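Local atomic coordinates of UDP-N-acetylglucosamine 3-dehydrogenase (Acidithiobacillus ferrooxidans, PDB entry 7BVJ), a protein that catalyses the NAD(+)-dependent oxidation of the glucosamine 3-position of UDP-N-acetylglucosamine to a ketone, a step in the synthesis of lipid A. Residues H18-A23 with A43-C48; T72-A77 with D101-M106; I89-T94 with M162-D167; Y128-G133 with T169-G174. All blocks are in the same frame, centred on the assembly; numbering follows the deposited sequence.

Contact 1 (H18-A23 with A43-C48); sequences HAQKYA and AAELRC
With CG of Gln-20 opposite its own carbonyl carbon (chi1 -62°) and CG of Glu-45 opposite its backbone nitrogen (chi1 164°), the two extended chains bring NE2 of Gln-20 to OE2 of Glu-45, to which it donates over 3.1 Å. The carboxylate oxygen sits almost in the amide plane and is approached nearly end-on to its C-O bond, although the two flat groups are twisted 60° apart. The same OE2 forms a salt bridge with Arg-16. Nearer the helix backbones, Leu-46 reaches in from the last turn of helix 36-46. The two helices are neighbours in the Rossmann fold, helix 13-25 following the glycine-rich turn that binds NAD. CD1 of Leu-46 presses on CB of Ala-19 at 3.4 Å, tighter than usual for two carbons, and CD2 lies 3.9 Å from CG of Gln-20, the two side chains crossing at about a right angle. With an alanine in place of Gln-20, Glu-45 would probably lose its amide partner and be left to Arg-16, and CD2 of Leu-46 would lose the CG it packs against. On its inner side Ala-19 rests on Val-8 and Val-31 of the parallel sheet.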
loop_
_atom_site.group_PDB
_atom_site.type_symbol
_atom_site.label_atom_id
_atom_site.label_comp_id
_atom_site.label_asym_id
_atom_site.label_seq_id
_atom_site.Cartn_x
_atom_site.Cartn_y
_atom_site.Cartn_z
ATOM N N HIS A 18 7.786 -7.524 -8.778
ATOM C CA HIS A 18 6.890 -6.979 -9.798
ATOM C C HIS A 18 7.183 -7.597 -11.159
ATOM O O HIS A 18 6.264 -7.992 -11.897
ATOM C CB HIS A 18 7.031 -5.468 -9.908
ATOM C CG HIS A 18 6.258 -4.690 -8.894
ATOM N ND1 HIS A 18 5.225 -3.848 -9.238
ATOM C CD2 HIS A 18 6.429 -4.549 -7.561
ATOM C CE1 HIS A 18 4.778 -3.239 -8.160
ATOM N NE2 HIS A 18 5.488 -3.652 -7.128
ATOM N N ALA A 19 8.472 -7.663 -11.510
ATOM C CA ALA A 19 8.874 -8.184 -12.817
ATOM C C ALA A 19 8.499 -9.657 -12.976
ATOM O O ALA A 19 8.037 -10.078 -14.050
ATOM C CB ALA A 19 10.380 -7.983 -13.022
ATOM N N GLN A 20 8.685 -10.455 -11.915
ATOM C CA GLN A 20 8.282 -11.862 -11.965
ATOM C C GLN A 20 6.791 -11.991 -12.253
ATOM O O GLN A 20 6.376 -12.812 -13.088
ATOM C CB GLN A 20 8.624 -12.578 -10.653
ATOM C CG GLN A 20 10.115 -12.636 -10.312
ATOM C CD GLN A 20 10.414 -13.355 -9.003
ATOM O OE1 GLN A 20 9.513 -13.628 -8.201
ATOM N NE2 GLN A 20 11.686 -13.671 -8.782
ATOM N N LYS A 21 5.968 -11.176 -11.580
ATOM C CA LYS A 21 4.521 -11.250 -11.808
ATOM C C LYS A 21 4.178 -10.902 -13.253
ATOM O O LYS A 21 3.416 -11.622 -13.926
ATOM C CB LYS A 21 3.765 -10.319 -10.845
ATOM C CG LYS A 21 4.048 -10.519 -9.367
ATOM C CD LYS A 21 4.391 -11.969 -9.046
ATOM C CE LYS A 21 3.981 -12.340 -7.642
ATOM N NZ LYS A 21 5.120 -12.291 -6.698
ATOM N N TYR A 22 4.724 -9.786 -13.748
ATOM C CA TYR A 22 4.404 -9.382 -15.114
ATOM C C TYR A 22 4.811 -10.456 -16.107
ATOM O O TYR A 22 4.097 -10.709 -17.084
ATOM C CB TYR A 22 5.081 -8.066 -15.469
ATOM C CG TYR A 22 4.421 -6.805 -14.929
ATOM C CD1 TYR A 22 3.197 -6.366 -15.419
ATOM C CD2 TYR A 22 5.063 -6.025 -13.978
ATOM C CE1 TYR A 22 2.617 -5.198 -14.956
ATOM C CE2 TYR A 22 4.487 -4.865 -13.498
ATOM C CZ TYR A 22 3.267 -4.455 -13.992
ATOM O OH TYR A 22 2.691 -3.303 -13.512
ATOM N N ALA A 23 5.956 -11.102 -15.875
ATOM C CA ALA A 23 6.389 -12.165 -16.778
ATOM C C ALA A 23 5.425 -13.341 -16.756
ATOM O O ALA A 23 5.228 -14.003 -17.786
ATOM C CB ALA A 23 7.795 -12.637 -16.412
ATOM N N ALA A 43 16.925 -9.407 -15.923
ATOM C CA ALA A 43 16.561 -9.823 -17.274
ATOM C C ALA A 43 17.024 -11.249 -17.559
ATOM O O ALA A 43 16.275 -12.041 -18.134
ATOM C CB ALA A 43 17.142 -8.850 -18.290
ATOM N N ALA A 44 18.249 -11.601 -17.160
ATOM C CA ALA A 44 18.726 -12.970 -17.344
ATOM C C ALA A 44 17.825 -13.969 -16.632
ATOM O O ALA A 44 17.536 -15.046 -17.157
ATOM C CB ALA A 44 20.160 -13.090 -16.826
ATOM N N GLU A 45 17.371 -13.627 -15.433
ATOM C CA GLU A 45 16.576 -14.570 -14.663
ATOM C C GLU A 45 15.170 -14.710 -15.244
ATOM O O GLU A 45 14.596 -15.809 -15.242
ATOM C CB GLU A 45 16.561 -14.119 -13.206
ATOM C CG GLU A 45 15.503 -14.743 -12.313
ATOM C CD GLU A 45 15.313 -13.934 -11.041
ATOM O OE1 GLU A 45 16.329 -13.542 -10.441
ATOM O OE2 GLU A 45 14.151 -13.676 -10.653
ATOM N N LEU A 46 14.605 -13.626 -15.777
ATOM C CA LEU A 46 13.253 -13.687 -16.314
ATOM C C LEU A 46 13.211 -13.850 -17.823
ATOM O O LEU A 46 12.117 -13.972 -18.382
ATOM C CB LEU A 46 12.469 -12.437 -15.913
ATOM C CG LEU A 46 12.344 -12.240 -14.403
ATOM C CD1 LEU A 46 11.532 -11.016 -14.093
ATOM C CD2 LEU A 46 11.699 -13.462 -13.801
ATOM N N ARG A 47 14.366 -13.855 -18.488
ATOM C CA ARG A 47 14.450 -14.025 -19.941
ATOM C C ARG A 47 13.724 -12.905 -20.676
ATOM O O ARG A 47 13.082 -13.120 -21.703
ATOM C CB ARG A 47 13.925 -15.396 -20.377
ATOM C CG ARG A 47 14.644 -16.568 -19.714
ATOM C CD ARG A 47 13.779 -17.825 -19.688
ATOM N NE ARG A 47 13.869 -18.604 -20.927
ATOM C CZ ARG A 47 12.868 -18.773 -21.789
ATOM N NH1 ARG A 47 11.687 -18.213 -21.561
ATOM N NH2 ARG A 47 13.050 -19.500 -22.885
ATOM N N CYS A 48 13.817 -11.705 -20.143
ATOM C CA CYS A 48 13.377 -10.490 -20.807
ATOM C C CYS A 48 14.598 -9.649 -21.148
ATOM O O CYS A 48 15.732 -10.051 -20.893
ATOM C CB CYS A 48 12.399 -9.731 -19.911
ATOM S SG CYS A 48 13.144 -9.171 -18.369
#

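Contact 2 (T72-A77 with D101-M106); sequences THFAVA and DALIGM
Leu-103 reaches across from helix 97-110 to Phe-74 and Ala-77 on helix 73-82. From CB, which sets out toward the other helix, the chain continues to CG, placed opposite the leucine's own carbonyl carbon (chi1 -68°), and this branch point lies 3.6 Å from CD1 of the Phe-74 ring. There the chain forks. The CD1 methyl of Leu-103 fits between CD1 of Phe-74 and CB of Ala-77, 3.8 Å from the latter, and the CD2 methyl closes on the same Ala-77 CB, also at 3.8 Å. Each helix belongs to a beta-alpha-beta unit of the Rossmann domain: helix 73-82 leads into strand 86-90 and helix 97-110 leads out of it, and over 73-77 and 101-106 the axes come within 10.6 Å at an angle of 17°. Phe-74 spans much of that gap. Its chi1 of 176° swings the ring toward the partner helix, where CB of Ala-102 sits at the ring edge, 3.8 Å from CE1. No hydrogen bond crosses here; the contact is wholly apolar. Ala-77 also packs on Ile-66 and Ile-89 of the sheet beneath, while Leu-103 touches Phe-93 and Thr-94 in the loop between strand 86-90 and its own helix.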
loop_
_atom_site.group_PDB
_atom_site.type_symbol
_atom_site.label_atom_id
_atom_site.label_comp_id
_atom_site.label_asym_id
_atom_site.label_seq_id
_atom_site.Cartn_x
_atom_site.Cartn_y
_atom_site.Cartn_z
ATOM N N THR A 72 12.036 9.674 -6.260
ATOM C CA THR A 72 12.153 9.629 -7.718
ATOM C C THR A 72 10.840 9.326 -8.434
ATOM O O THR A 72 10.807 9.380 -9.679
ATOM C CB THR A 72 13.174 8.569 -8.131
ATOM O OG1 THR A 72 12.614 7.269 -7.905
ATOM C CG2 THR A 72 14.465 8.729 -7.323
ATOM N N HIS A 73 9.775 8.994 -7.681
ATOM C CA HIS A 73 8.513 8.571 -8.293
ATOM C C HIS A 73 7.988 9.620 -9.248
ATOM O O HIS A 73 7.538 9.296 -10.350
ATOM C CB HIS A 73 7.448 8.301 -7.230
ATOM C CG HIS A 73 7.611 7.002 -6.514
ATOM N ND1 HIS A 73 6.768 6.608 -5.494
ATOM C CD2 HIS A 73 8.519 6.010 -6.659
ATOM C CE1 HIS A 73 7.157 5.430 -5.039
ATOM N NE2 HIS A 73 8.221 5.049 -5.723
ATOM N N PHE A 74 8.000 10.888 -8.824
ATOM C CA PHE A 74 7.448 11.948 -9.662
ATOM C C PHE A 74 8.180 12.046 -10.999
ATOM O O PHE A 74 7.555 12.021 -12.062
ATOM C CB PHE A 74 7.494 13.295 -8.938
ATOM C CG PHE A 74 7.017 14.427 -9.792
ATOM C CD1 PHE A 74 5.654 14.588 -10.058
ATOM C CD2 PHE A 74 7.924 15.301 -10.381
ATOM C CE1 PHE A 74 5.199 15.616 -10.874
ATOM C CE2 PHE A 74 7.479 16.322 -11.191
ATOM C CZ PHE A 74 6.107 16.477 -11.444
ATOM N N ALA A 75 9.502 12.193 -10.972
ATOM C CA ALA A 75 10.233 12.374 -12.224
ATOM C C ALA A 75 10.047 11.172 -13.143
ATOM O O ALA A 75 9.820 11.332 -14.355
ATOM C CB ALA A 75 11.717 12.615 -11.936
ATOM N N VAL A 76 10.091 9.957 -12.580
ATOM C CA VAL A 76 9.987 8.773 -13.425
ATOM C C VAL A 76 8.574 8.632 -13.979
ATOM O O VAL A 76 8.387 8.350 -15.172
ATOM C CB VAL A 76 10.418 7.510 -12.659
ATOM C CG1 VAL A 76 10.079 6.257 -13.466
ATOM C CG2 VAL A 76 11.903 7.556 -12.345
ATOM N N ALA A 77 7.561 8.803 -13.124
ATOM C CA ALA A 77 6.177 8.709 -13.580
ATOM C C ALA A 77 5.867 9.790 -14.597
ATOM O O ALA A 77 5.101 9.563 -15.540
ATOM C CB ALA A 77 5.208 8.812 -12.397
ATOM N N ASP A 101 -0.736 15.757 -7.125
ATOM C CA ASP A 101 -1.682 16.556 -7.897
ATOM C C ASP A 101 -1.274 16.620 -9.365
ATOM O O ASP A 101 -2.100 16.414 -10.263
ATOM C CB ASP A 101 -1.771 17.975 -7.313
ATOM C CG ASP A 101 -2.500 18.028 -5.964
ATOM O OD1 ASP A 101 -3.326 17.136 -5.688
ATOM O OD2 ASP A 101 -2.254 18.983 -5.193
ATOM N N ALA A 102 0.004 16.902 -9.624
ATOM C CA ALA A 102 0.483 17.017 -11.000
ATOM C C ALA A 102 0.345 15.699 -11.756
ATOM O O ALA A 102 -0.041 15.685 -12.930
ATOM C CB ALA A 102 1.944 17.489 -11.009
ATOM N N LEU A 103 0.688 14.577 -11.118
ATOM C CA LEU A 103 0.615 13.321 -11.854
ATOM C C LEU A 103 -0.835 12.904 -12.084
ATOM O O LEU A 103 -1.158 12.354 -13.144
ATOM C CB LEU A 103 1.398 12.223 -11.132
ATOM C CG LEU A 103 2.932 12.400 -11.090
ATOM C CD1 LEU A 103 3.578 11.435 -10.116
ATOM C CD2 LEU A 103 3.563 12.239 -12.468
ATOM N N ILE A 104 -1.727 13.180 -11.127
ATOM C CA ILE A 104 -3.152 12.940 -11.353
ATOM C C ILE A 104 -3.635 13.752 -12.551
ATOM O O ILE A 104 -4.315 13.231 -13.440
ATOM C CB ILE A 104 -3.959 13.259 -10.077
ATOM C CG1 ILE A 104 -3.716 12.192 -9.005
ATOM C CG2 ILE A 104 -5.449 13.375 -10.381
ATOM C CD1 ILE A 104 -3.954 12.677 -7.605
ATOM N N GLY A 105 -3.257 15.031 -12.608
ATOM C CA GLY A 105 -3.654 15.855 -13.744
ATOM C C GLY A 105 -3.129 15.328 -15.070
ATOM O O GLY A 105 -3.875 15.202 -16.047
ATOM N N MET A 106 -1.832 15.021 -15.124
ATOM C CA MET A 106 -1.246 14.523 -16.368
ATOM C C MET A 106 -1.882 13.198 -16.784
ATOM O O MET A 106 -2.081 12.940 -17.982
ATOM C CB MET A 106 0.264 14.375 -16.205
ATOM C CG MET A 106 1.018 14.124 -17.510
ATOM S SD MET A 106 2.690 13.460 -17.255
ATOM C CE MET A 106 3.090 14.224 -15.700
#

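Contact 3 (I89-T94 with M162-D167); sequences IEKPFT and MIHDLD
The imidazole of His-164 receives CE of Lys-91, which approaches the CE1-NE2 side of the ring obliquely, 3.4 Å from CE1 and 3.5 Å from NE2. The two side chains cross at about a right angle. CE is the lysine atom nearest the ring; NZ lies farther off, 4.0 Å from NE2 of His-164, with no hydrogen bond between them. Lys-91 holds CG in the crowded position between backbone N and carbonyl carbon (chi1 65°); the bend at chi2 directs CD and CE to the imidazole, while the turn at chi4 sets NZ, which bonds to the carbonyl O of Asp-160, one turn earlier on the helix. The puckered ring of Pro-92, which follows a cis peptide bond, offers CB to CD1 of Ile-163 at 4.1 Å. The CG2 branch of Ile-163 lies as far from CD of Lys-91, the two side chains sliding past each other in opposite directions.

Glu-90, Lys-91 and Pro-92 form the EKP motif of the Gfo/Idh/MocA family. Structure, simulation and mutational analysis suggest that Lys-91 or His-164 is likely the catalytic base that deprotonates the 3''-hydroxyl of the sugar; the Lys-91 side chain is about 8 Å from the bound NAD at the nearest atoms. The contact joins the two domains: the loop after strand 86-90 of the nucleotide-binding sheet meets helix 157-173 of the C-terminal domain. Helix 290-312 packs on that helix through Val-296 against Ile-163, and Lys-91 also touches His-118, just beyond strand 114-117.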
loop_
_atom_site.group_PDB
_atom_site.type_symbol
_atom_site.label_atom_id
_atom_site.label_comp_id
_atom_site.label_asym_id
_atom_site.label_seq_id
_atom_site.Cartn_x
_atom_site.Cartn_y
_atom_site.Cartn_z
ATOM N N ILE A 89 2.466 2.723 -9.529
ATOM C CA ILE A 89 3.552 3.279 -8.724
ATOM C C ILE A 89 3.539 2.609 -7.358
ATOM O O ILE A 89 2.494 2.558 -6.692
ATOM C CB ILE A 89 3.414 4.803 -8.577
ATOM C CG1 ILE A 89 3.433 5.479 -9.948
ATOM C CG2 ILE A 89 4.524 5.364 -7.665
ATOM C CD1 ILE A 89 3.207 6.968 -9.894
ATOM N N GLU A 90 4.686 2.090 -6.933
ATOM C CA GLU A 90 4.749 1.526 -5.590
ATOM C C GLU A 90 4.414 2.604 -4.559
ATOM O O GLU A 90 4.638 3.797 -4.778
ATOM C CB GLU A 90 6.131 0.914 -5.337
ATOM C CG GLU A 90 6.339 0.244 -3.975
ATOM C CD GLU A 90 5.321 -0.868 -3.663
ATOM O OE1 GLU A 90 4.965 -1.658 -4.574
ATOM O OE2 GLU A 90 4.895 -0.955 -2.486
ATOM N N LYS A 91 3.797 2.189 -3.455
ATOM C CA LYS A 91 3.544 3.131 -2.376
ATOM C C LYS A 91 4.854 3.474 -1.665
ATOM O O LYS A 91 5.760 2.642 -1.577
ATOM C CB LYS A 91 2.539 2.559 -1.376
ATOM C CG LYS A 91 3.043 1.340 -0.624
ATOM C CD LYS A 91 3.670 1.708 0.727
ATOM C CE LYS A 91 4.325 0.479 1.351
ATOM N NZ LYS A 91 5.597 0.776 2.066
ATOM N N PRO A 92 4.984 4.698 -1.148
ATOM C CA PRO A 92 4.016 5.787 -1.291
ATOM C C PRO A 92 4.114 6.510 -2.627
ATOM O O PRO A 92 5.165 6.516 -3.255
ATOM C CB PRO A 92 4.368 6.719 -0.132
ATOM C CG PRO A 92 5.789 6.464 0.138
ATOM C CD PRO A 92 6.059 5.029 -0.193
ATOM N N PHE A 93 2.988 7.099 -3.022
ATOM C CA PHE A 93 2.826 7.806 -4.291
ATOM C C PHE A 93 4.006 8.733 -4.584
ATOM O O PHE A 93 4.720 8.558 -5.585
ATOM C CB PHE A 93 1.507 8.589 -4.213
ATOM C CG PHE A 93 0.992 9.115 -5.529
ATOM C CD1 PHE A 93 1.720 8.982 -6.707
ATOM C CD2 PHE A 93 -0.251 9.746 -5.577
ATOM C CE1 PHE A 93 1.232 9.470 -7.903
ATOM C CE2 PHE A 93 -0.758 10.240 -6.773
ATOM C CZ PHE A 93 -0.012 10.106 -7.941
ATOM N N THR A 94 4.208 9.739 -3.733
ATOM C CA THR A 94 5.233 10.769 -3.936
ATOM C C THR A 94 5.713 11.258 -2.569
ATOM O O THR A 94 5.342 10.712 -1.525
ATOM C CB THR A 94 4.692 11.952 -4.754
ATOM O OG1 THR A 94 3.466 12.425 -4.165
ATOM C CG2 THR A 94 4.448 11.575 -6.201
ATOM N N MET A 162 2.974 2.834 8.657
ATOM C CA MET A 162 1.654 3.219 9.134
ATOM C C MET A 162 0.717 3.533 7.983
ATOM O O MET A 162 -0.508 3.380 8.115
ATOM C CB MET A 162 1.747 4.420 10.071
ATOM C CG MET A 162 0.517 4.550 10.948
ATOM S SD MET A 162 0.414 6.092 11.834
ATOM C CE MET A 162 1.506 5.785 13.240
ATOM N N ILE A 163 1.278 3.937 6.846
ATOM C CA ILE A 163 0.467 4.351 5.708
ATOM C C ILE A 163 -0.458 3.233 5.251
ATOM O O ILE A 163 -1.531 3.506 4.700
ATOM C CB ILE A 163 1.387 4.829 4.570
ATOM C CG1 ILE A 163 0.591 5.613 3.526
ATOM C CG2 ILE A 163 2.095 3.646 3.942
ATOM C CD1 ILE A 163 1.432 6.479 2.659
ATOM N N HIS A 164 -0.093 1.970 5.510
ATOM C CA HIS A 164 -0.986 0.848 5.200
ATOM C C HIS A 164 -2.308 0.978 5.934
ATOM O O HIS A 164 -3.391 0.913 5.330
ATOM C CB HIS A 164 -0.335 -0.482 5.581
ATOM C CG HIS A 164 0.809 -0.872 4.698
ATOM N ND1 HIS A 164 0.683 -0.997 3.331
ATOM C CD2 HIS A 164 2.102 -1.160 4.986
ATOM C CE1 HIS A 164 1.844 -1.354 2.815
ATOM N NE2 HIS A 164 2.723 -1.455 3.796
ATOM N N ASP A 165 -2.235 1.145 7.252
ATOM C CA ASP A 165 -3.446 1.183 8.052
ATOM C C ASP A 165 -4.141 2.531 7.963
ATOM O O ASP A 165 -5.371 2.587 8.043
ATOM C CB ASP A 165 -3.105 0.803 9.487
ATOM C CG ASP A 165 -2.396 -0.540 9.554
ATOM O OD1 ASP A 165 -2.950 -1.509 8.994
ATOM O OD2 ASP A 165 -1.277 -0.616 10.114
ATOM N N LEU A 166 -3.395 3.612 7.740
ATOM C CA LEU A 166 -4.051 4.864 7.377
ATOM C C LEU A 166 -4.905 4.685 6.125
ATOM O O LEU A 166 -6.065 5.124 6.086
ATOM C CB LEU A 166 -3.011 5.966 7.186
ATOM C CG LEU A 166 -2.337 6.439 8.491
ATOM C CD1 LEU A 166 -1.010 7.192 8.236
ATOM C CD2 LEU A 166 -3.295 7.304 9.332
ATOM N N ASP A 167 -4.364 4.009 5.102
ATOM C CA ASP A 167 -5.116 3.810 3.871
ATOM C C ASP A 167 -6.337 2.930 4.108
ATOM O O ASP A 167 -7.427 3.231 3.614
ATOM C CB ASP A 167 -4.215 3.199 2.802
ATOM C CG ASP A 167 -4.971 2.876 1.525
ATOM O OD1 ASP A 167 -5.636 3.792 0.978
ATOM O OD2 ASP A 167 -4.908 1.702 1.084
#

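Contact 4 (Y128-G133 with T169-G174); sequences YLRQAG and TLLLTG
Arg-130 and Leu-171 make up the closer-packed part of this surface contact, where the arginine lays its aliphatic stem and one face of its guanidinium against the leucine. CD2 of Leu-171 stands 3.7 Å above the guanidinium plane of Arg-130, displaced toward its rim, and is 3.9 Å from CD of Arg-130. The CD1 methyl reaches the far end of the group, 4.1 Å from NH2. A bend at chi3 (78°) turns the arginine's head, and the side chain passes across Leu-171 at about a right angle.

The Leu-172 side is thinner, with CG of Arg-130 as its one close approach, 4.0 Å from CD2 of Leu-172. Arg-130 itself is exposed and touches a crystal neighbour, so its pose may owe something to the lattice, and no hydrogen bond joins the segments. Were Leu-171 an alanine, the guanidinium would probably lose the methyls packed on its face and be free to swing into solvent. Both helices stop here, each followed by a glycine with positive phi, Gly-133 and Gly-174. In the last turn of the second helix, the carbonyl O of Thr-169 accepts from Thr-173 twice, from OG1 at 2.6 Å and from the backbone N at 3.0 Å, the two donors arriving from opposite faces of the carbonyl plane.

Helices 124-132 and 157-173 thus pack together at their C-terminal ends beside the mixed sheet of the C-terminal domain: Leu-129 settles on Ile-242 of strand 239-245, Thr-169 and Thr-173 on Leu-201 of strand 194-201, and Leu-170 on Val-296 of helix 290-312.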
loop_
_atom_site.group_PDB
_atom_site.type_symbol
_atom_site.label_atom_id
_atom_site.label_comp_id
_atom_site.label_asym_id
_atom_site.label_seq_id
_atom_site.Cartn_x
_atom_site.Cartn_y
_atom_site.Cartn_z
ATOM N N TYR A 128 -12.606 -9.849 2.101
ATOM C CA TYR A 128 -13.761 -10.485 2.717
ATOM C C TYR A 128 -14.608 -9.475 3.479
ATOM O O TYR A 128 -15.846 -9.507 3.406
ATOM C CB TYR A 128 -13.309 -11.610 3.647
ATOM C CG TYR A 128 -14.480 -12.333 4.289
ATOM C CD1 TYR A 128 -15.015 -11.895 5.494
ATOM C CD2 TYR A 128 -15.051 -13.443 3.685
ATOM C CE1 TYR A 128 -16.076 -12.535 6.074
ATOM C CE2 TYR A 128 -16.114 -14.092 4.264
ATOM C CZ TYR A 128 -16.620 -13.632 5.457
ATOM O OH TYR A 128 -17.674 -14.278 6.040
ATOM N N LEU A 129 -13.962 -8.583 4.234
ATOM C CA LEU A 129 -14.719 -7.633 5.047
ATOM C C LEU A 129 -15.413 -6.598 4.174
ATOM O O LEU A 129 -16.522 -6.149 4.489
ATOM C CB LEU A 129 -13.796 -6.953 6.067
ATOM C CG LEU A 129 -13.379 -7.829 7.244
ATOM C CD1 LEU A 129 -12.234 -7.194 7.978
ATOM C CD2 LEU A 129 -14.589 -8.068 8.153
ATOM N N ARG A 130 -14.780 -6.206 3.070
ATOM C CA ARG A 130 -15.459 -5.316 2.140
ATOM C C ARG A 130 -16.665 -6.015 1.513
ATOM O O ARG A 130 -17.731 -5.408 1.371
ATOM C CB ARG A 130 -14.482 -4.807 1.069
ATOM C CG ARG A 130 -13.398 -3.823 1.615
ATOM C CD ARG A 130 -12.717 -3.025 0.494
ATOM N NE ARG A 130 -13.536 -1.917 0.001
ATOM C CZ ARG A 130 -13.443 -1.391 -1.218
ATOM N NH1 ARG A 130 -12.560 -1.872 -2.082
ATOM N NH2 ARG A 130 -14.233 -0.381 -1.576
ATOM N N GLN A 131 -16.528 -7.302 1.161
ATOM C CA GLN A 131 -17.658 -8.004 0.561
ATOM C C GLN A 131 -18.763 -8.308 1.568
ATOM O O GLN A 131 -19.902 -8.550 1.158
ATOM C CB GLN A 131 -17.192 -9.293 -0.104
ATOM C CG GLN A 131 -16.620 -9.069 -1.499
ATOM C CD GLN A 131 -17.692 -8.832 -2.564
ATOM O OE1 GLN A 131 -18.824 -8.417 -2.262
ATOM N NE2 GLN A 131 -17.339 -9.103 -3.823
ATOM N N ALA A 132 -18.461 -8.285 2.870
ATOM C CA ALA A 132 -19.506 -8.460 3.878
ATOM C C ALA A 132 -20.405 -7.236 4.035
ATOM O O ALA A 132 -21.480 -7.362 4.629
ATOM C CB ALA A 132 -18.892 -8.823 5.230
ATOM N N GLY A 133 -20.008 -6.069 3.529
ATOM C CA GLY A 133 -20.855 -4.884 3.589
ATOM C C GLY A 133 -21.302 -4.457 4.980
ATOM O O GLY A 133 -22.490 -4.214 5.214
ATOM N N THR A 169 -7.975 2.562 6.829
ATOM C CA THR A 169 -8.917 3.410 7.542
ATOM C C THR A 169 -9.720 4.268 6.575
ATOM O O THR A 169 -10.965 4.293 6.615
ATOM C CB THR A 169 -8.137 4.294 8.507
ATOM O OG1 THR A 169 -7.537 3.487 9.544
ATOM C CG2 THR A 169 -9.051 5.362 9.071
ATOM N N LEU A 170 -9.017 4.998 5.703
ATOM C CA LEU A 170 -9.736 5.882 4.788
ATOM C C LEU A 170 -10.656 5.088 3.868
ATOM O O LEU A 170 -11.740 5.560 3.520
ATOM C CB LEU A 170 -8.759 6.738 3.978
ATOM C CG LEU A 170 -7.987 7.790 4.793
ATOM C CD1 LEU A 170 -6.834 8.353 3.989
ATOM C CD2 LEU A 170 -8.881 8.921 5.284
ATOM N N LEU A 171 -10.260 3.868 3.496
ATOM C CA LEU A 171 -11.053 3.086 2.552
ATOM C C LEU A 171 -12.285 2.483 3.219
ATOM O O LEU A 171 -13.399 2.598 2.702
ATOM C CB LEU A 171 -10.196 1.982 1.932
ATOM C CG LEU A 171 -10.883 1.099 0.891
ATOM C CD1 LEU A 171 -11.029 1.863 -0.393
ATOM C CD2 LEU A 171 -10.099 -0.171 0.677
ATOM N N LEU A 172 -12.101 1.831 4.360
ATOM C CA LEU A 172 -13.223 1.222 5.057
ATOM C C LEU A 172 -14.229 2.260 5.515
ATOM O O LEU A 172 -15.433 1.979 5.529
ATOM C CB LEU A 172 -12.727 0.413 6.252
ATOM C CG LEU A 172 -11.782 -0.711 5.846
ATOM C CD1 LEU A 172 -11.368 -1.514 7.058
ATOM C CD2 LEU A 172 -12.442 -1.601 4.799
ATOM N N THR A 173 -13.772 3.464 5.878
ATOM C CA THR A 173 -14.721 4.476 6.327
ATOM C C THR A 173 -15.283 5.328 5.200
ATOM O O THR A 173 -16.433 5.778 5.282
ATOM C CB THR A 173 -14.074 5.400 7.361
ATOM O OG1 THR A 173 -12.877 5.971 6.802
ATOM C CG2 THR A 173 -13.755 4.621 8.660
ATOM N N GLY A 174 -14.502 5.587 4.157
ATOM C CA GLY A 174 -14.954 6.550 3.171
ATOM C C GLY A 174 -15.019 7.971 3.683
ATOM O O GLY A 174 -15.666 8.816 3.065
#

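How the contacts relate
Contacts 1 and 2 both belong to the Rossmann domain, where they pair helices flanking different strands of one parallel sheet; their centres are about 25 Å apart. Contact 1 closes before the others open, whereas the segments of contact 2 alternate with those of contact 3, since strand 86-90 lies in sequence between helices 73-82 and 97-110, and those of contact 3 alternate with those of contact 4. His-73 ND1 of contact 2 hydrogen-bonds to Phe-93 O of contact 3, and His-18 of contact 1 to Glu-90. Contact 3 is therefore the junction near the chain's centre, tying the nucleotide-binding domain to helix 157-173. That helix continues into contact 4, their centres about 17 Å apart.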